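Local coordinates for protein Alpha/beta fold hydrolase (Pseudomonas aeruginosa, PDB 6I8W) that is a membrane phospholipase A that hydrolyses membrane phospholipids and acts as a virulence factor of the bacterium, at residues Q46-E51 / V119-A124; P97-S102 / A226-Q231. One frame throughout, in Å; residues are numbered along the deposited sequence.

Contact 1. Residues Q46-E51 / V119-A124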
loop_
_atom_site.group_PDB
_atom_site.type_symbol
_atom_site.label_atom_id
_atom_site.label_comp_id
_atom_site.label_asym_id
_atom_site.label_seq_id
_atom_site.Cartn_x
_atom_site.Cartn_y
_atom_site.Cartn_z
ATOM N N GLN A 46 -2.399 -10.091 16.774
ATOM C CA GLN A 46 -3.626 -10.783 16.403
ATOM C C GLN A 46 -4.828 -9.865 16.564
ATOM O O GLN A 46 -5.079 -9.337 17.653
ATOM C CB GLN A 46 -3.821 -12.042 17.265
ATOM C CG GLN A 46 -2.706 -13.074 17.101
ATOM C CD GLN A 46 -2.745 -14.144 18.182
ATOM O OE1 GLN A 46 -3.424 -13.995 19.195
ATOM N NE2 GLN A 46 -2.012 -15.231 17.967
ATOM N N VAL A 47 -5.586 -9.713 15.484
ATOM C CA VAL A 47 -6.774 -8.868 15.458
ATOM C C VAL A 47 -7.917 -9.697 14.891
ATOM O O VAL A 47 -7.829 -10.138 13.741
ATOM C CB VAL A 47 -6.548 -7.595 14.596
ATOM C CG1 VAL A 47 -7.780 -6.727 14.637
ATOM C CG2 VAL A 47 -5.300 -6.841 15.068
ATOM N N ASP A 48 -8.952 -9.926 15.707
ATOM C CA ASP A 48 -10.034 -10.858 15.382
ATOM C C ASP A 48 -9.444 -12.187 14.904
ATOM O O ASP A 48 -9.907 -12.783 13.917
ATOM C CB ASP A 48 -11.021 -10.300 14.349
ATOM C CG ASP A 48 -11.860 -9.150 14.890
ATOM O OD1 ASP A 48 -12.315 -9.216 16.053
ATOM O OD2 ASP A 48 -12.116 -8.196 14.133
ATOM N N ASN A 49 -8.413 -12.625 15.620
ATOM C CA ASN A 49 -7.734 -13.890 15.356
ATOM C C ASN A 49 -7.014 -13.914 14.010
ATOM O O ASN A 49 -6.613 -14.971 13.549
ATOM C CB ASN A 49 -8.723 -15.066 15.433
ATOM C CG ASN A 49 -8.036 -16.389 15.763
ATOM O OD1 ASN A 49 -7.097 -16.432 16.557
ATOM N ND2 ASN A 49 -8.499 -17.467 15.149
ATOM N N LEU A 50 -6.818 -12.755 13.389
ATOM C CA LEU A 50 -5.946 -12.721 12.224
ATOM C C LEU A 50 -4.603 -12.143 12.625
ATOM O O LEU A 50 -4.536 -11.116 13.304
ATOM C CB LEU A 50 -6.530 -11.864 11.098
ATOM C CG LEU A 50 -7.924 -12.160 10.550
ATOM C CD1 LEU A 50 -8.156 -11.296 9.312
ATOM C CD2 LEU A 50 -8.114 -13.639 10.253
ATOM N N GLU A 51 -3.527 -12.757 12.152
ATOM C CA GLU A 51 -2.205 -12.190 12.397
ATOM C C GLU A 51 -1.964 -11.041 11.441
ATOM O O GLU A 51 -2.005 -11.201 10.227
ATOM C CB GLU A 51 -1.104 -13.237 12.247
ATOM C CG GLU A 51 0.278 -12.664 12.519
ATOM C CD GLU A 51 1.280 -13.733 12.913
ATOM O OE1 GLU A 51 0.850 -14.856 13.253
ATOM O OE2 GLU A 51 2.496 -13.451 12.880
ATOM N N VAL A 119 -8.792 -2.320 10.246
ATOM C CA VAL A 119 -7.741 -1.333 10.494
ATOM C C VAL A 119 -8.032 -0.574 11.792
ATOM O O VAL A 119 -7.129 -0.329 12.595
ATOM C CB VAL A 119 -7.592 -0.332 9.334
ATOM C CG1 VAL A 119 -6.583 0.749 9.700
ATOM C CG2 VAL A 119 -7.156 -1.036 8.058
ATOM N N ALA A 120 -9.295 -0.224 12.010
ATOM C CA ALA A 120 -9.684 0.426 13.258
ATOM C C ALA A 120 -9.449 -0.496 14.458
ATOM O O ALA A 120 -8.952 -0.061 15.493
ATOM C CB ALA A 120 -11.131 0.856 13.205
ATOM N N ASN A 121 -9.808 -1.769 14.320
ATOM C CA ASN A 121 -9.543 -2.746 15.371
ATOM C C ASN A 121 -8.031 -2.922 15.606
ATOM O O ASN A 121 -7.589 -3.139 16.738
ATOM C CB ASN A 121 -10.166 -4.107 15.020
ATOM C CG ASN A 121 -11.688 -4.085 15.034
ATOM O OD1 ASN A 121 -12.300 -3.204 15.627
ATOM N ND2 ASN A 121 -12.302 -5.061 14.365
ATOM N N PHE A 122 -7.256 -2.849 14.531
ATOM C CA PHE A 122 -5.795 -2.913 14.624
ATOM C C PHE A 122 -5.221 -1.717 15.403
ATOM O O PHE A 122 -4.342 -1.879 16.242
ATOM C CB PHE A 122 -5.169 -2.983 13.221
ATOM C CG PHE A 122 -3.665 -2.712 13.191
ATOM C CD1 PHE A 122 -2.746 -3.717 13.480
ATOM C CD2 PHE A 122 -3.181 -1.461 12.840
ATOM C CE1 PHE A 122 -1.361 -3.463 13.428
ATOM C CE2 PHE A 122 -1.801 -1.200 12.795
ATOM C CZ PHE A 122 -0.901 -2.195 13.089
ATOM N N ALA A 123 -5.710 -0.519 15.117
ATOM C CA ALA A 123 -5.231 0.655 15.838
ATOM C C ALA A 123 -5.487 0.484 17.342
ATOM O O ALA A 123 -4.598 0.735 18.156
ATOM C CB ALA A 123 -5.895 1.937 15.306
ATOM N N ALA A 124 -6.679 0.012 17.709
ATOM C CA ALA A 124 -6.975 -0.247 19.114
ATOM C C ALA A 124 -6.043 -1.317 19.683
ATOM O O ALA A 124 -5.602 -1.226 20.833
ATOM C CB ALA A 124 -8.455 -0.664 19.299
#
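Val47 reaches from the hairpin end of strand 41-47 to the flank of helix 112-125 and sets its two methyls against Asn121 and Phe122. With CG1 anti to the backbone N (chi1 -178°), this branch spans both residues: Val47 CG1 lies 3.6 Å from Asn121 CB, at the start of that side chain, and 3.9 Å from the backbone Phe122 N. The second branch goes to Phe122 alone, with Val47 CG2 resting 4.0 Å from Phe122 CA and coming at the rim of the ring, close to the ring plane. Tyr54 and Phe122 pair edge-to-face, and Leu66, Val92 and Leu94 of the central sheet pack on Phe122 as well.

This apolar side is the close-packed one, and both Val47 and Phe122 are buried. Toward solvent the contact thins to a single polar pair. Asp48, at the exposed corner of the type I' turn from Val47 to Leu50, brings OD2 to 3.1 Å from Asn121 ND2. The hydrogen bond is weak, bent to 124° at the hydrogen, and the carboxylate and amide planes stand nearly perpendicular, 89° apart. The turn itself is held by paired backbone bonds, Val47 N to Leu50 O and Leu50 N to Val47 O, each 2.8 Å.

In this alpha/beta-hydrolase fold the contact joins the edge hairpin of the sheet to a helix packed on one face. Its chemistry implies that cohesion comes chiefly from the valine methyls, while the bent amide-carboxylate bond probably adds little at the surface.

Contact 2. Residues P97-S102 / A226-Q231; sequences PGFGDS and AQIFEQ
Ile228 of helix 208-234 and Phe99 of the loop after strand 90-94 meet with their side chains arriving from opposite directions. The phenylalanine has chi1 -57°, CG beside its backbone N, which carries the far end of the ring toward the helix although its CB does not head there. Phe99 CZ therefore makes the nearest approach, 3.6 Å from Ile228 CD1. On the isoleucine, CG1 is anti to the carbonyl carbon and the chain continues extended (chi2 179°), pushing CD1 out to the ring, which it approaches obliquely near CZ. The shorter branch touches the same atom, Ile228 CG2 to Phe99 CZ at 3.8 Å. Ile228 CD1 also lies 3.9 Å from Gly98 O.

Gly98 has a positive phi (96°), and a beta carbon there would press on both CD1 and the preceding carbonyl oxygen; its absence lets the isoleucine come close. Next along the loop, a type II' turn closes with Ser102 N to Phe99 O at 3.1 Å. Tyr110 also packs on Ile228, and a bound myristic acid lies in the neighbourhood, about 9 Å from the Phe99 side chain and not in contact with it. No hydrogen bond crosses between these segments, which implies that the buried contact coheres through apolar packing and shape.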
loop_
_atom_site.group_PDB
_atom_site.type_symbol
_atom_site.label_atom_id
_atom_site.label_comp_id
_atom_site.label_asym_id
_atom_site.label_seq_id
_atom_site.Cartn_x
_atom_site.Cartn_y
_atom_site.Cartn_z
ATOM N N PRO A 97 -4.826 -7.726 6.068
ATOM C CA PRO A 97 -5.254 -9.107 5.866
ATOM C C PRO A 97 -5.482 -9.374 4.380
ATOM O O PRO A 97 -6.038 -8.507 3.683
ATOM C CB PRO A 97 -6.572 -9.188 6.660
ATOM C CG PRO A 97 -6.375 -8.189 7.765
ATOM C CD PRO A 97 -5.579 -7.061 7.150
ATOM N N GLY A 98 -5.025 -10.533 3.910
ATOM C CA GLY A 98 -5.047 -10.868 2.497
ATOM C C GLY A 98 -3.731 -10.583 1.774
ATOM O O GLY A 98 -3.503 -11.109 0.683
ATOM N N PHE A 99 -2.854 -9.787 2.396
ATOM C CA PHE A 99 -1.629 -9.297 1.735
ATOM C C PHE A 99 -0.379 -9.407 2.607
ATOM O O PHE A 99 -0.472 -9.623 3.814
ATOM C CB PHE A 99 -1.827 -7.827 1.292
ATOM C CG PHE A 99 -3.008 -7.639 0.383
ATOM C CD1 PHE A 99 -2.911 -7.936 -0.975
ATOM C CD2 PHE A 99 -4.236 -7.232 0.896
ATOM C CE1 PHE A 99 -4.016 -7.808 -1.815
ATOM C CE2 PHE A 99 -5.348 -7.097 0.063
ATOM C CZ PHE A 99 -5.235 -7.385 -1.296
ATOM N N GLY A 100 0.790 -9.263 1.982
ATOM C CA GLY A 100 2.055 -9.234 2.708
ATOM C C GLY A 100 2.259 -10.445 3.597
ATOM O O GLY A 100 2.051 -11.574 3.170
ATOM N N ASP A 101 2.634 -10.219 4.854
ATOM C CA ASP A 101 2.868 -11.335 5.766
ATOM C C ASP A 101 1.712 -11.529 6.739
ATOM O O ASP A 101 1.853 -12.250 7.713
ATOM C CB ASP A 101 4.167 -11.125 6.557
ATOM C CG ASP A 101 5.410 -11.128 5.671
ATOM O OD1 ASP A 101 5.498 -11.956 4.745
ATOM O OD2 ASP A 101 6.299 -10.287 5.900
ATOM N N SER A 102 0.580 -10.870 6.489
ATOM C CA SER A 102 -0.585 -11.012 7.362
ATOM C C SER A 102 -1.401 -12.257 7.000
ATOM O O SER A 102 -1.214 -12.828 5.933
ATOM C CB SER A 102 -1.463 -9.755 7.289
ATOM O OG SER A 102 -0.828 -8.652 7.927
ATOM N N ALA A 226 -6.386 -12.298 -7.480
ATOM C CA ALA A 226 -7.471 -12.177 -8.450
ATOM C C ALA A 226 -8.835 -12.321 -7.774
ATOM O O ALA A 226 -9.804 -11.654 -8.145
ATOM C CB ALA A 226 -7.314 -13.221 -9.560
ATOM N N GLN A 227 -8.905 -13.210 -6.791
ATOM C CA GLN A 227 -10.144 -13.439 -6.044
ATOM C C GLN A 227 -10.506 -12.206 -5.207
ATOM O O GLN A 227 -11.656 -11.765 -5.179
ATOM C CB GLN A 227 -9.996 -14.680 -5.157
ATOM C CG GLN A 227 -10.847 -14.691 -3.897
ATOM C CD GLN A 227 -10.663 -15.977 -3.093
ATOM O OE1 GLN A 227 -11.027 -16.047 -1.915
ATOM N NE2 GLN A 227 -10.089 -16.999 -3.728
ATOM N N ILE A 228 -9.514 -11.635 -4.539
ATOM C CA ILE A 228 -9.737 -10.399 -3.804
ATOM C C ILE A 228 -10.170 -9.281 -4.752
ATOM O O ILE A 228 -11.092 -8.528 -4.442
ATOM C CB ILE A 228 -8.485 -9.957 -3.026
ATOM C CG1 ILE A 228 -8.226 -10.901 -1.851
ATOM C CG2 ILE A 228 -8.659 -8.531 -2.486
ATOM C CD1 ILE A 228 -6.981 -10.527 -1.051
ATOM N N PHE A 229 -9.519 -9.180 -5.909
ATOM C CA PHE A 229 -9.855 -8.123 -6.865
ATOM C C PHE A 229 -11.315 -8.246 -7.300
ATOM O O PHE A 229 -12.004 -7.241 -7.492
ATOM C CB PHE A 229 -8.937 -8.158 -8.092
ATOM C CG PHE A 229 -8.990 -6.895 -8.922
ATOM C CD1 PHE A 229 -8.146 -5.835 -8.644
ATOM C CD2 PHE A 229 -9.907 -6.761 -9.956
ATOM C CE1 PHE A 229 -8.203 -4.664 -9.395
ATOM C CE2 PHE A 229 -9.972 -5.602 -10.708
ATOM C CZ PHE A 229 -9.121 -4.547 -10.429
ATOM N N GLU A 230 -11.793 -9.479 -7.430
ATOM C CA GLU A 230 -13.184 -9.708 -7.812
ATOM C C GLU A 230 -14.143 -9.236 -6.718
ATOM O O GLU A 230 -15.201 -8.677 -7.010
ATOM C CB GLU A 230 -13.420 -11.183 -8.137
ATOM C CG GLU A 230 -13.554 -11.437 -9.620
ATOM C CD GLU A 230 -14.628 -10.572 -10.255
ATOM O OE1 GLU A 230 -15.819 -10.759 -9.927
ATOM O OE2 GLU A 230 -14.275 -9.696 -11.074
ATOM N N GLN A 231 -13.772 -9.455 -5.461
ATOM C CA GLN A 231 -14.538 -8.907 -4.345
ATOM C C GLN A 231 -14.546 -7.375 -4.360
ATOM O O GLN A 231 -15.556 -6.753 -4.053
ATOM C CB GLN A 231 -13.983 -9.401 -3.013
ATOM C CG GLN A 231 -14.216 -10.880 -2.745
ATOM C CD GLN A 231 -13.961 -11.219 -1.296
ATOM O OE1 GLN A 231 -14.162 -10.384 -0.416
ATOM N NE2 GLN A 231 -13.500 -12.437 -1.037
#

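How the contacts relate
After the N-terminal helix 3-38 the chain forms the edge hairpin that holds 46-51, then passes through the sheet to the loop 97-102, continues into helix 112-125, and much later reaches helix 208-234. Contact 1 closes a loop of 67 intervening residues when 119-124 returns to the hairpin; contact 2 closes a longer one, of 123 residues, at 226-231. Their segments alternate, so the two loops cross. The centres lie 16 Å apart, yet the first segments touch directly: Leu50 CD1 packs on Pro97 CB at 3.7 Å. Through this junction the hairpin is linked to a sheet-flanking helix on one hand and to helix 208-234 on the other.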